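Long-range contacts in aeromonas extracellular serine protease (PDB 3WQB), which preferentially cleaves peptide bonds after two basic residues, one of them lysine, as a secreted calcium-binding serine protease of the furin subfamily and a probable virulence factor: residues P487-I491 against I502-N508; P240-N245 against S272-I277; V393-E397 against T499-L503; A555-V561 against T573-N578. The protein carries 1 engineered substitution. One frame throughout, in Å; residues are numbered along the deposited sequence.

Contact 1. Residues P487-I491 against I502-N508. With CA (calcium ion), chain D.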
# COMPACT_ATOMS: atom_id res chain seq x y z
N PRO A 487 -11.85 -9.09 -15.17
CA PRO A 487 -12.68 -8.52 -14.10
C PRO A 487 -14.01 -9.25 -13.86
O PRO A 487 -14.68 -8.94 -12.90
CB PRO A 487 -12.90 -7.07 -14.55
CG PRO A 487 -11.72 -6.79 -15.44
CD PRO A 487 -11.52 -8.08 -16.18
N ASP A 488 -14.35 -10.23 -14.69
CA ASP A 488 -15.50 -11.09 -14.40
C ASP A 488 -15.28 -11.99 -13.20
O ASP A 488 -16.24 -12.56 -12.68
CB ASP A 488 -15.85 -11.96 -15.61
CG ASP A 488 -16.52 -11.18 -16.73
OD1 ASP A 488 -16.77 -9.97 -16.56
OD2 ASP A 488 -16.79 -11.79 -17.79
N LEU A 489 -14.03 -12.14 -12.76
CA LEU A 489 -13.70 -13.16 -11.78
C LEU A 489 -13.77 -12.71 -10.33
O LEU A 489 -13.23 -11.66 -9.94
CB LEU A 489 -12.33 -13.79 -12.08
CG LEU A 489 -12.19 -14.43 -13.47
CD1 LEU A 489 -10.78 -14.94 -13.62
CD2 LEU A 489 -13.20 -15.55 -13.70
N LEU A 490 -14.48 -13.52 -9.55
CA LEU A 490 -14.53 -13.43 -8.10
C LEU A 490 -13.66 -14.56 -7.55
O LEU A 490 -13.91 -15.74 -7.85
CB LEU A 490 -15.99 -13.59 -7.63
CG LEU A 490 -16.25 -13.87 -6.15
CD1 LEU A 490 -15.96 -12.63 -5.34
CD2 LEU A 490 -17.68 -14.32 -5.94
N ILE A 491 -12.64 -14.20 -6.77
CA ILE A 491 -11.72 -15.19 -6.19
C ILE A 491 -11.83 -15.14 -4.68
O ILE A 491 -11.65 -14.09 -4.06
CB ILE A 491 -10.27 -14.92 -6.66
CG1 ILE A 491 -10.20 -14.89 -8.19
CG2 ILE A 491 -9.29 -15.94 -6.05
CD1 ILE A 491 -8.80 -14.63 -8.76
N ILE A 502 -12.86 -12.92 0.47
CA ILE A 502 -12.77 -12.57 -0.94
C ILE A 502 -11.40 -11.94 -1.21
O ILE A 502 -11.09 -10.86 -0.72
CB ILE A 502 -13.94 -11.65 -1.36
CG1 ILE A 502 -15.26 -12.43 -1.27
CG2 ILE A 502 -13.70 -11.08 -2.76
CD1 ILE A 502 -16.51 -11.57 -1.32
N LEU A 503 -10.58 -12.67 -1.96
CA LEU A 503 -9.21 -12.24 -2.27
C LEU A 503 -9.19 -11.23 -3.41
O LEU A 503 -8.40 -10.28 -3.40
CB LEU A 503 -8.33 -13.43 -2.67
CG LEU A 503 -8.23 -14.57 -1.66
CD1 LEU A 503 -7.34 -15.65 -2.23
CD2 LEU A 503 -7.70 -14.07 -0.33
N LEU A 504 -10.07 -11.44 -4.38
CA LEU A 504 -10.22 -10.50 -5.47
C LEU A 504 -11.69 -10.34 -5.79
O LEU A 504 -12.37 -11.29 -6.17
CB LEU A 504 -9.42 -10.94 -6.71
CG LEU A 504 -9.39 -9.96 -7.89
CD1 LEU A 504 -8.81 -8.59 -7.49
CD2 LEU A 504 -8.63 -10.57 -9.07
N SER A 505 -12.17 -9.12 -5.58
CA SER A 505 -13.53 -8.75 -5.90
C SER A 505 -13.62 -8.48 -7.41
O SER A 505 -12.66 -8.02 -8.02
CB SER A 505 -13.92 -7.52 -5.08
OG SER A 505 -12.96 -6.49 -5.19
N PRO A 506 -14.78 -8.78 -8.02
CA PRO A 506 -14.91 -8.59 -9.46
C PRO A 506 -15.09 -7.13 -9.86
O PRO A 506 -15.32 -6.26 -9.01
CB PRO A 506 -16.16 -9.42 -9.80
CG PRO A 506 -16.97 -9.40 -8.55
CD PRO A 506 -15.98 -9.40 -7.42
N PHE A 507 -14.99 -6.86 -11.16
CA PHE A 507 -15.21 -5.52 -11.73
C PHE A 507 -14.13 -4.56 -11.28
O PHE A 507 -14.32 -3.34 -11.19
CB PHE A 507 -16.63 -4.99 -11.45
CG PHE A 507 -17.72 -6.01 -11.70
CD1 PHE A 507 -17.62 -6.91 -12.76
CD2 PHE A 507 -18.83 -6.06 -10.87
CE1 PHE A 507 -18.62 -7.86 -12.98
CE2 PHE A 507 -19.83 -7.01 -11.08
CZ PHE A 507 -19.73 -7.91 -12.14
N ASN A 508 -12.97 -5.14 -11.02
CA ASN A 508 -11.76 -4.39 -10.72
C ASN A 508 -11.13 -3.81 -11.98
O ASN A 508 -11.72 -3.88 -13.07
CB ASN A 508 -10.78 -5.31 -10.01
CG ASN A 508 -10.51 -6.56 -10.81
OD1 ASN A 508 -9.90 -6.49 -11.88
ND2 ASN A 508 -11.00 -7.70 -10.32
CA CA D . -18.07 -13.67 -18.34
O HOH W 1 -11.14 -10.37 -11.27
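Ile491 and Leu504 form an antiparallel hydrogen-bonded pair in the P-domain, and a classic beta bulge widens the pairing, because Leu503 and Leu504 both face Ile491. Ile491 N reaches Leu504 O at 3.0 Å in a nearly straight bond. In return, Ile491 O takes two N-H groups, Leu504 N at 3.1 Å and, more bent, Leu503 N at 2.8 Å. Beside this pair Leu490 reaches over segment 502-508. Its CB lies near Pro506 CD; CG stands anti to the backbone N (chi1 166°), which brings CD1 between Pro506 CD and Ile502 CG2, 3.8 Å from Leu490 CD1 to each, while Leu490 CD2 packs toward Lys394 O. Side by side, the Leu490 side chain and the proline ring point the same way. On the face of Ile491, CB rests on Leu504 CB, and Ile491 CD1 and Leu504 CD2 touch where the two side chains cross. Further along, Phe507 N donates to Pro487 O at 2.7 Å, in the carbonyl plane on a lone pair, while Pro506 CB sits over the centre of one face of the Phe507 ring. Next to Pro487, Asp488 turns to the calcium ion, which OD2 binds at 2.3 Å together with Asp454, Asp553, Ala555, Asn578 and Asn579; its OD1 makes salt bridges to Arg485 and Arg559. Within 502-508 the side-chain amide of Asn508 ties back to the loop: Asn508 ND2 donates to Ser505 O at 2.9 Å, and one water bridges Asn508 ND2 to Leu489 O.

Contact 2. Residues P240-N245 against S272-I277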
# COMPACT_ATOMS: atom_id res chain seq x y z
N PRO A 240 -14.91 -1.89 -5.37
CA PRO A 240 -13.77 -1.04 -5.70
C PRO A 240 -13.26 -1.30 -7.11
O PRO A 240 -13.21 -2.45 -7.56
CB PRO A 240 -12.72 -1.46 -4.66
CG PRO A 240 -13.09 -2.88 -4.33
CD PRO A 240 -14.59 -2.84 -4.29
N PHE A 241 -12.87 -0.24 -7.80
CA PHE A 241 -12.20 -0.43 -9.08
C PHE A 241 -10.81 -1.02 -8.80
O PHE A 241 -10.41 -2.01 -9.41
CB PHE A 241 -12.15 0.91 -9.82
CG PHE A 241 -11.82 0.81 -11.30
CD1 PHE A 241 -12.31 -0.23 -12.09
CD2 PHE A 241 -11.04 1.79 -11.90
CE1 PHE A 241 -12.01 -0.29 -13.45
CE2 PHE A 241 -10.74 1.74 -13.26
CZ PHE A 241 -11.23 0.70 -14.04
N GLU A 242 -10.09 -0.42 -7.87
CA GLU A 242 -8.82 -0.96 -7.40
C GLU A 242 -9.00 -1.75 -6.11
O GLU A 242 -9.18 -1.17 -5.03
CB GLU A 242 -7.82 0.16 -7.20
CG GLU A 242 -6.45 -0.28 -6.79
CD GLU A 242 -5.48 0.85 -6.89
OE1 GLU A 242 -4.88 1.00 -7.97
OE2 GLU A 242 -5.35 1.60 -5.90
N ASN A 243 -8.99 -3.07 -6.23
CA ASN A 243 -8.83 -3.91 -5.07
C ASN A 243 -7.37 -3.80 -4.65
O ASN A 243 -6.48 -3.78 -5.50
CB ASN A 243 -9.19 -5.34 -5.44
CG ASN A 243 -9.16 -6.27 -4.26
OD1 ASN A 243 -8.09 -6.58 -3.73
ND2 ASN A 243 -10.33 -6.73 -3.84
N SER A 244 -7.12 -3.68 -3.35
CA SER A 244 -5.77 -3.50 -2.82
C SER A 244 -4.80 -4.69 -2.99
O SER A 244 -3.60 -4.56 -2.71
CB SER A 244 -5.84 -3.05 -1.36
OG SER A 244 -6.61 -3.95 -0.58
N ASN A 245 -5.33 -5.84 -3.42
CA ASN A 245 -4.48 -6.97 -3.79
C ASN A 245 -3.91 -6.88 -5.22
O ASN A 245 -3.10 -7.71 -5.62
CB ASN A 245 -5.22 -8.31 -3.62
CG ASN A 245 -4.97 -8.97 -2.26
OD1 ASN A 245 -3.86 -8.91 -1.73
ND2 ASN A 245 -5.98 -9.64 -1.73
N SER A 272 -8.90 2.52 -1.73
CA SER A 272 -8.88 1.12 -2.13
C SER A 272 -9.13 0.24 -0.91
O SER A 272 -8.91 0.67 0.23
CB SER A 272 -7.55 0.76 -2.79
OG SER A 272 -7.36 1.53 -3.97
N VAL A 273 -9.63 -0.97 -1.15
CA VAL A 273 -9.99 -1.90 -0.08
C VAL A 273 -9.71 -3.31 -0.56
O VAL A 273 -9.51 -3.54 -1.75
CB VAL A 273 -11.48 -1.77 0.34
CG1 VAL A 273 -11.79 -0.36 0.84
CG2 VAL A 273 -12.44 -2.17 -0.80
N GLY A 274 -9.65 -4.26 0.38
CA GLY A 274 -9.40 -5.65 0.02
C GLY A 274 -9.03 -6.49 1.23
O GLY A 274 -8.88 -5.98 2.34
N SER A 275 -8.88 -7.79 1.00
CA SER A 275 -8.61 -8.74 2.09
C SER A 275 -7.25 -8.54 2.74
O SER A 275 -7.00 -9.07 3.83
CB SER A 275 -8.75 -10.17 1.60
OG SER A 275 -7.81 -10.46 0.58
N ASN A 276 -6.38 -7.80 2.06
CA ASN A 276 -5.04 -7.50 2.57
C ASN A 276 -4.91 -6.21 3.35
O ASN A 276 -3.82 -5.90 3.81
CB ASN A 276 -4.00 -7.54 1.45
CG ASN A 276 -4.28 -6.53 0.36
OD1 ASN A 276 -5.43 -6.27 0.01
ND2 ASN A 276 -3.22 -5.99 -0.22
N ILE A 277 -6.00 -5.48 3.53
CA ILE A 277 -6.01 -4.32 4.44
C ILE A 277 -5.81 -4.85 5.86
O ILE A 277 -6.44 -5.83 6.26
CB ILE A 277 -7.33 -3.52 4.35
CG1 ILE A 277 -7.55 -3.00 2.92
CG2 ILE A 277 -7.36 -2.38 5.37
CD1 ILE A 277 -6.43 -2.09 2.37
O HOH W 2 -9.83 -8.58 -1.62
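Ser244 meets the 272-277 loop through its backbone and its hydroxyl. Ser244 N donates to Val273 O at 2.9 Å, from well above the carbonyl plane. The hydroxyl OG lies between the backbone N and the carbonyl carbon (chi1 55°) and from there donates to Asn276 OD1 at 2.7 Å. The same amide answers with its nitrogen: Asn276 ND2 donates to Ser244 O at 2.9 Å, again from above the carbonyl plane, so both ends of the Asn276 amide hold one serine. Asn245 lays its own amide over that of Asn276, the planes 20° apart and stacked, the two side chains sliding past each other in opposite directions. At the other end Ser272 OG donates to Glu242 OE2 at 2.8 Å, on the anti side of the carboxylate, and Pro240 CG packs crosswise on Val273 CG2.

A second shell fixes these groups. Glu242 OE1 is hydrogen-bonded to Ser181 OG, and Ser272 OG to Gly219 N, whereas Asn245 ND2 and OD1 reach Leu503 O and Leu534 N of the P-domain. A water bridges Asn243 ND2 to Ser275 N. Asn243 OD1 accepts from Asn245 N at 2.9 Å, closing an Asx turn that sets the course of the chain through Ser244. Facing it, the type I beta turn from Gly274 to Ile277 leads into strand 277-282, at the edge of the parallel sheet of the subtilisin domain.

Contact 3. Residues V393-E397 against T499-L503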
# COMPACT_ATOMS: atom_id res chain seq x y z
N VAL A 393 -24.59 -13.04 -5.48
CA VAL A 393 -23.40 -13.47 -4.74
C VAL A 393 -22.67 -12.29 -4.13
O VAL A 393 -22.67 -11.20 -4.68
CB VAL A 393 -22.43 -14.30 -5.62
CG1 VAL A 393 -23.12 -15.56 -6.14
CG2 VAL A 393 -21.85 -13.48 -6.75
N LYS A 394 -22.05 -12.52 -2.98
CA LYS A 394 -21.29 -11.49 -2.29
C LYS A 394 -20.00 -11.19 -3.07
O LYS A 394 -19.21 -12.09 -3.34
CB LYS A 394 -21.00 -11.95 -0.87
CG LYS A 394 -20.31 -10.95 0.02
CD LYS A 394 -20.47 -11.34 1.49
CE LYS A 394 -19.87 -12.71 1.78
NZ LYS A 394 -20.25 -13.17 3.14
N GLY A 395 -19.84 -9.92 -3.45
CA GLY A 395 -18.66 -9.44 -4.18
C GLY A 395 -17.66 -8.75 -3.27
O GLY A 395 -16.46 -8.67 -3.58
N LEU A 396 -18.16 -8.21 -2.15
CA LEU A 396 -17.32 -7.61 -1.11
C LEU A 396 -18.06 -7.72 0.21
O LEU A 396 -19.23 -7.40 0.29
CB LEU A 396 -17.01 -6.14 -1.41
CG LEU A 396 -15.96 -5.49 -0.49
CD1 LEU A 396 -14.57 -5.93 -0.88
CD2 LEU A 396 -16.07 -3.96 -0.53
N GLU A 397 -17.37 -8.17 1.25
CA GLU A 397 -17.99 -8.34 2.55
C GLU A 397 -18.17 -7.02 3.29
O GLU A 397 -17.51 -6.02 2.98
CB GLU A 397 -17.14 -9.27 3.44
CG GLU A 397 -16.77 -10.59 2.77
CD GLU A 397 -15.39 -10.59 2.12
OE1 GLU A 397 -14.99 -9.59 1.48
OE2 GLU A 397 -14.70 -11.63 2.24
N THR A 499 -14.44 -20.31 7.43
CA THR A 499 -14.34 -18.85 7.25
C THR A 499 -14.00 -18.50 5.80
O THR A 499 -13.18 -19.17 5.17
CB THR A 499 -13.25 -18.28 8.17
OG1 THR A 499 -13.48 -18.76 9.49
CG2 THR A 499 -13.24 -16.75 8.17
N ARG A 500 -14.64 -17.46 5.26
CA ARG A 500 -14.42 -17.09 3.87
C ARG A 500 -13.77 -15.72 3.75
O ARG A 500 -14.02 -14.84 4.59
CB ARG A 500 -15.75 -17.07 3.12
CG ARG A 500 -16.48 -18.41 3.13
CD ARG A 500 -17.87 -18.26 2.54
NE ARG A 500 -17.83 -18.03 1.10
CZ ARG A 500 -17.75 -18.99 0.18
NH1 ARG A 500 -17.74 -20.27 0.54
NH2 ARG A 500 -17.72 -18.67 -1.10
N SER A 501 -12.97 -15.54 2.70
CA SER A 501 -12.34 -14.25 2.44
C SER A 501 -12.27 -14.02 0.94
O SER A 501 -11.69 -14.84 0.21
CB SER A 501 -10.92 -14.24 3.01
OG SER A 501 -10.27 -13.00 2.77
N ILE A 502 -12.86 -12.92 0.47
CA ILE A 502 -12.77 -12.57 -0.94
C ILE A 502 -11.40 -11.94 -1.21
O ILE A 502 -11.09 -10.86 -0.72
CB ILE A 502 -13.94 -11.65 -1.36
CG1 ILE A 502 -15.26 -12.43 -1.27
CG2 ILE A 502 -13.70 -11.08 -2.76
CD1 ILE A 502 -16.51 -11.57 -1.32
N LEU A 503 -10.58 -12.67 -1.96
CA LEU A 503 -9.21 -12.24 -2.27
C LEU A 503 -9.19 -11.23 -3.41
O LEU A 503 -8.40 -10.28 -3.40
CB LEU A 503 -8.33 -13.43 -2.67
CG LEU A 503 -8.23 -14.57 -1.66
CD1 LEU A 503 -7.34 -15.65 -2.23
CD2 LEU A 503 -7.70 -14.07 -0.33
O HOH W 3 -12.26 -9.47 1.42
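Glu397 and the end of strand 390-396 meet Ile502 across the interface of the subtilisin domain and the P-domain, Ile502 lying on edge strand 500-502 of a P-domain sheet. Ile502 projects toward 393-397. Its CG1 is anti to the carbonyl carbon (chi1 -66°) and the chain runs on extended, so that CD1 comes to rest on backbone: 3.4 Å from Lys394 O to Ile502 CD1 and 3.6 Å from Gly395 C to the same methyl. The aliphatic part of Lys394 adds CG at 4.1 Å from Ile502 CD1, and the other branch, CG2, faces Gly395 O. Glu397 comes past this side chain from the opposite direction. Bent at chi2 (96°), it lays its carboxylate alongside the isoleucine, with OE1 near CB and the carboxyl carbon near CD1, and OE2 continues to the backbone. Ile502 N donates to Glu397 OE2 at 2.9 Å, meeting the syn side 25° out of the carboxylate plane. This occupies a backbone N-H of the edge strand with a side chain of the other domain. Around the contact, Lys394 NZ has a salt bridge to Glu400, and Arg500 to Glu492 and Glu550. The chain of 393-397 is itself bulged, Gly395 and Leu396 both facing Val379. Gly395 O is buried by the contact without a polar partner in the model. The second carboxylate oxygen works through a water, which donates to Glu397 OE1 at 2.7 Å and to Ile502 O at 2.8 Å.

Contact 4. Residues A555-V561 against T573-N578. With CA (calcium ion), chain D.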
# COMPACT_ATOMS: atom_id res chain seq x y z
N ALA A 555 -20.30 -12.50 -14.58
CA ALA A 555 -20.88 -11.50 -15.48
C ALA A 555 -20.80 -11.89 -16.94
O ALA A 555 -19.77 -12.37 -17.41
CB ALA A 555 -20.21 -10.14 -15.29
N ASN A 556 -21.89 -11.65 -17.67
CA ASN A 556 -21.85 -11.77 -19.12
C ASN A 556 -22.29 -10.49 -19.85
O ASN A 556 -22.27 -10.43 -21.08
CB ASN A 556 -22.64 -12.99 -19.62
CG ASN A 556 -24.11 -12.97 -19.22
OD1 ASN A 556 -24.59 -12.04 -18.57
ND2 ASN A 556 -24.82 -14.01 -19.61
N GLY A 557 -22.66 -9.47 -19.09
CA GLY A 557 -23.06 -8.20 -19.68
C GLY A 557 -21.85 -7.39 -20.11
O GLY A 557 -20.77 -7.53 -19.52
N THR A 558 -22.02 -6.53 -21.11
CA THR A 558 -20.95 -5.59 -21.49
C THR A 558 -20.76 -4.54 -20.40
O THR A 558 -21.67 -4.23 -19.64
CB THR A 558 -21.24 -4.89 -22.83
OG1 THR A 558 -22.43 -4.10 -22.71
CG2 THR A 558 -21.40 -5.92 -23.94
N ARG A 559 -19.54 -4.01 -20.32
CA ARG A 559 -19.25 -2.91 -19.43
C ARG A 559 -18.47 -1.87 -20.19
O ARG A 559 -17.75 -2.19 -21.14
CB ARG A 559 -18.42 -3.38 -18.23
CG ARG A 559 -19.16 -4.32 -17.29
CD ARG A 559 -18.32 -4.64 -16.06
NE ARG A 559 -17.10 -5.39 -16.38
CZ ARG A 559 -17.00 -6.71 -16.47
NH1 ARG A 559 -18.06 -7.49 -16.28
NH2 ARG A 559 -15.83 -7.26 -16.75
N GLN A 560 -18.60 -0.62 -19.76
CA GLN A 560 -17.82 0.45 -20.36
C GLN A 560 -16.96 1.17 -19.33
O GLN A 560 -17.34 1.32 -18.17
CB GLN A 560 -18.73 1.44 -21.08
CG GLN A 560 -19.38 0.87 -22.34
CD GLN A 560 -20.19 1.92 -23.05
OE1 GLN A 560 -20.60 2.89 -22.43
NE2 GLN A 560 -20.41 1.74 -24.34
N VAL A 561 -15.80 1.61 -19.80
CA VAL A 561 -14.81 2.28 -18.97
C VAL A 561 -14.43 3.57 -19.68
O VAL A 561 -14.15 3.56 -20.88
CB VAL A 561 -13.57 1.39 -18.76
CG1 VAL A 561 -12.49 2.11 -17.98
CG2 VAL A 561 -13.97 0.08 -18.06
N THR A 573 -14.07 5.79 -24.86
CA THR A 573 -14.77 4.71 -24.16
C THR A 573 -14.11 3.38 -24.50
O THR A 573 -13.82 3.08 -25.66
CB THR A 573 -16.28 4.70 -24.46
OG1 THR A 573 -16.89 5.84 -23.86
CG2 THR A 573 -16.94 3.43 -23.89
N LEU A 574 -13.86 2.59 -23.47
CA LEU A 574 -13.36 1.24 -23.62
C LEU A 574 -14.52 0.30 -23.29
O LEU A 574 -15.16 0.45 -22.25
CB LEU A 574 -12.18 1.01 -22.68
CG LEU A 574 -11.48 -0.35 -22.68
CD1 LEU A 574 -10.79 -0.61 -24.01
CD2 LEU A 574 -10.49 -0.42 -21.53
N THR A 575 -14.80 -0.63 -24.19
CA THR A 575 -15.83 -1.63 -23.96
C THR A 575 -15.18 -2.95 -23.59
O THR A 575 -14.27 -3.42 -24.28
CB THR A 575 -16.76 -1.79 -25.18
OG1 THR A 575 -17.31 -0.51 -25.52
CG2 THR A 575 -17.90 -2.77 -24.89
N GLU A 576 -15.63 -3.52 -22.48
CA GLU A 576 -15.20 -4.85 -22.09
C GLU A 576 -16.19 -5.85 -22.66
O GLU A 576 -17.34 -5.91 -22.22
CB GLU A 576 -15.20 -5.02 -20.57
CG GLU A 576 -14.18 -4.23 -19.80
CD GLU A 576 -14.11 -4.75 -18.38
OE1 GLU A 576 -13.51 -5.83 -18.18
OE2 GLU A 576 -14.67 -4.10 -17.48
N ARG A 577 -15.73 -6.62 -23.64
CA ARG A 577 -16.58 -7.63 -24.27
C ARG A 577 -16.50 -8.93 -23.46
O ARG A 577 -15.42 -9.35 -23.04
CB ARG A 577 -16.13 -7.87 -25.71
CG ARG A 577 -15.93 -6.59 -26.51
CD ARG A 577 -17.18 -6.20 -27.28
NE ARG A 577 -17.17 -4.79 -27.67
CZ ARG A 577 -16.49 -4.28 -28.70
NH1 ARG A 577 -15.75 -5.06 -29.47
NH2 ARG A 577 -16.56 -2.98 -28.96
N ASN A 578 -17.65 -9.54 -23.23
CA ASN A 578 -17.69 -10.81 -22.50
C ASN A 578 -16.79 -11.88 -23.12
O ASN A 578 -16.63 -11.95 -24.33
CB ASN A 578 -19.13 -11.32 -22.38
CG ASN A 578 -19.26 -12.46 -21.40
OD1 ASN A 578 -18.64 -12.47 -20.34
ND2 ASN A 578 -20.07 -13.45 -21.76
CA CA D . -18.07 -13.67 -18.34
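Arg559 and Glu576 are joined by a salt bridge of two bonds, side-on to the guanidinium. Arg559 NE donates to Glu576 OE2 at 3.0 Å, close to the guanidinium plane, and Arg559 NH2 to Glu576 OE1 at 3.1 Å. Both nitrogens approach from above the carboxylate, as the two planes stand 73° apart. The bend of Arg559 at chi3 (-65°) turns its NE and NH2 edge toward the carboxylate. Each charge has a further partner, Arg559 NH1 bonding to Asp488 and Glu576 OE2 to Arg232, so a network of alternating charges leads toward the metal. The calcium ion is bound by Ala555 O at 2.3 Å, with Asp454, Asp488, Asp553, Asn578 and Asn579 completing the site.

These residues sit at the open end of a P-domain beta hairpin, strands 559-565 and 571-576, which forms one antiparallel sheet with strands 222-225 and 228-233 of the subtilase region. Segments 559-561 and 573-576 run antiparallel at 150°. Arg559 pairs with Glu576 and Val561 with Leu574 as hydrogen-bonded pairs. Glu576 N to Arg559 O is short at 2.8 Å, whereas the return bond from Arg559 N is weak; Val561 N to Leu574 O and Leu574 N to Val561 O are both 2.8 Å. Val561 CB packs on Leu574 CB on the face that carries the salt bridge, and Leu574 continues onto helix 512-520. On the other face Gln560 crosses Thr573, Gln560 CD 3.7 Å from Thr573 CG2, and lies alongside Thr575.

Overall arrangement
Along the chain, contact 2 closes first; contact 3 then spans some hundred residues from the subtilisin domain into the P-domain, contact 1 closes in an overlapping segment, and contact 4 follows. Contacts 1 and 3 share Ile502 and Leu503, their centres about 9 Å apart, on neighbouring strands 489-494 and 500-502 of one sheet. Contact 2 lies about 10 Å from contact 1, centre to centre, joined to it by probable hydrogen bonds of Ser505 with Asn243 and Leu503 with Asn245. Contact 4, about 15 Å from contact 1 between centres, meets it at the calcium ion and through Asp488 with Arg559. Segment 502-508 thus links the subtilisin domain to P-domain segment 487-491, which carries the calcium ligand Asp488.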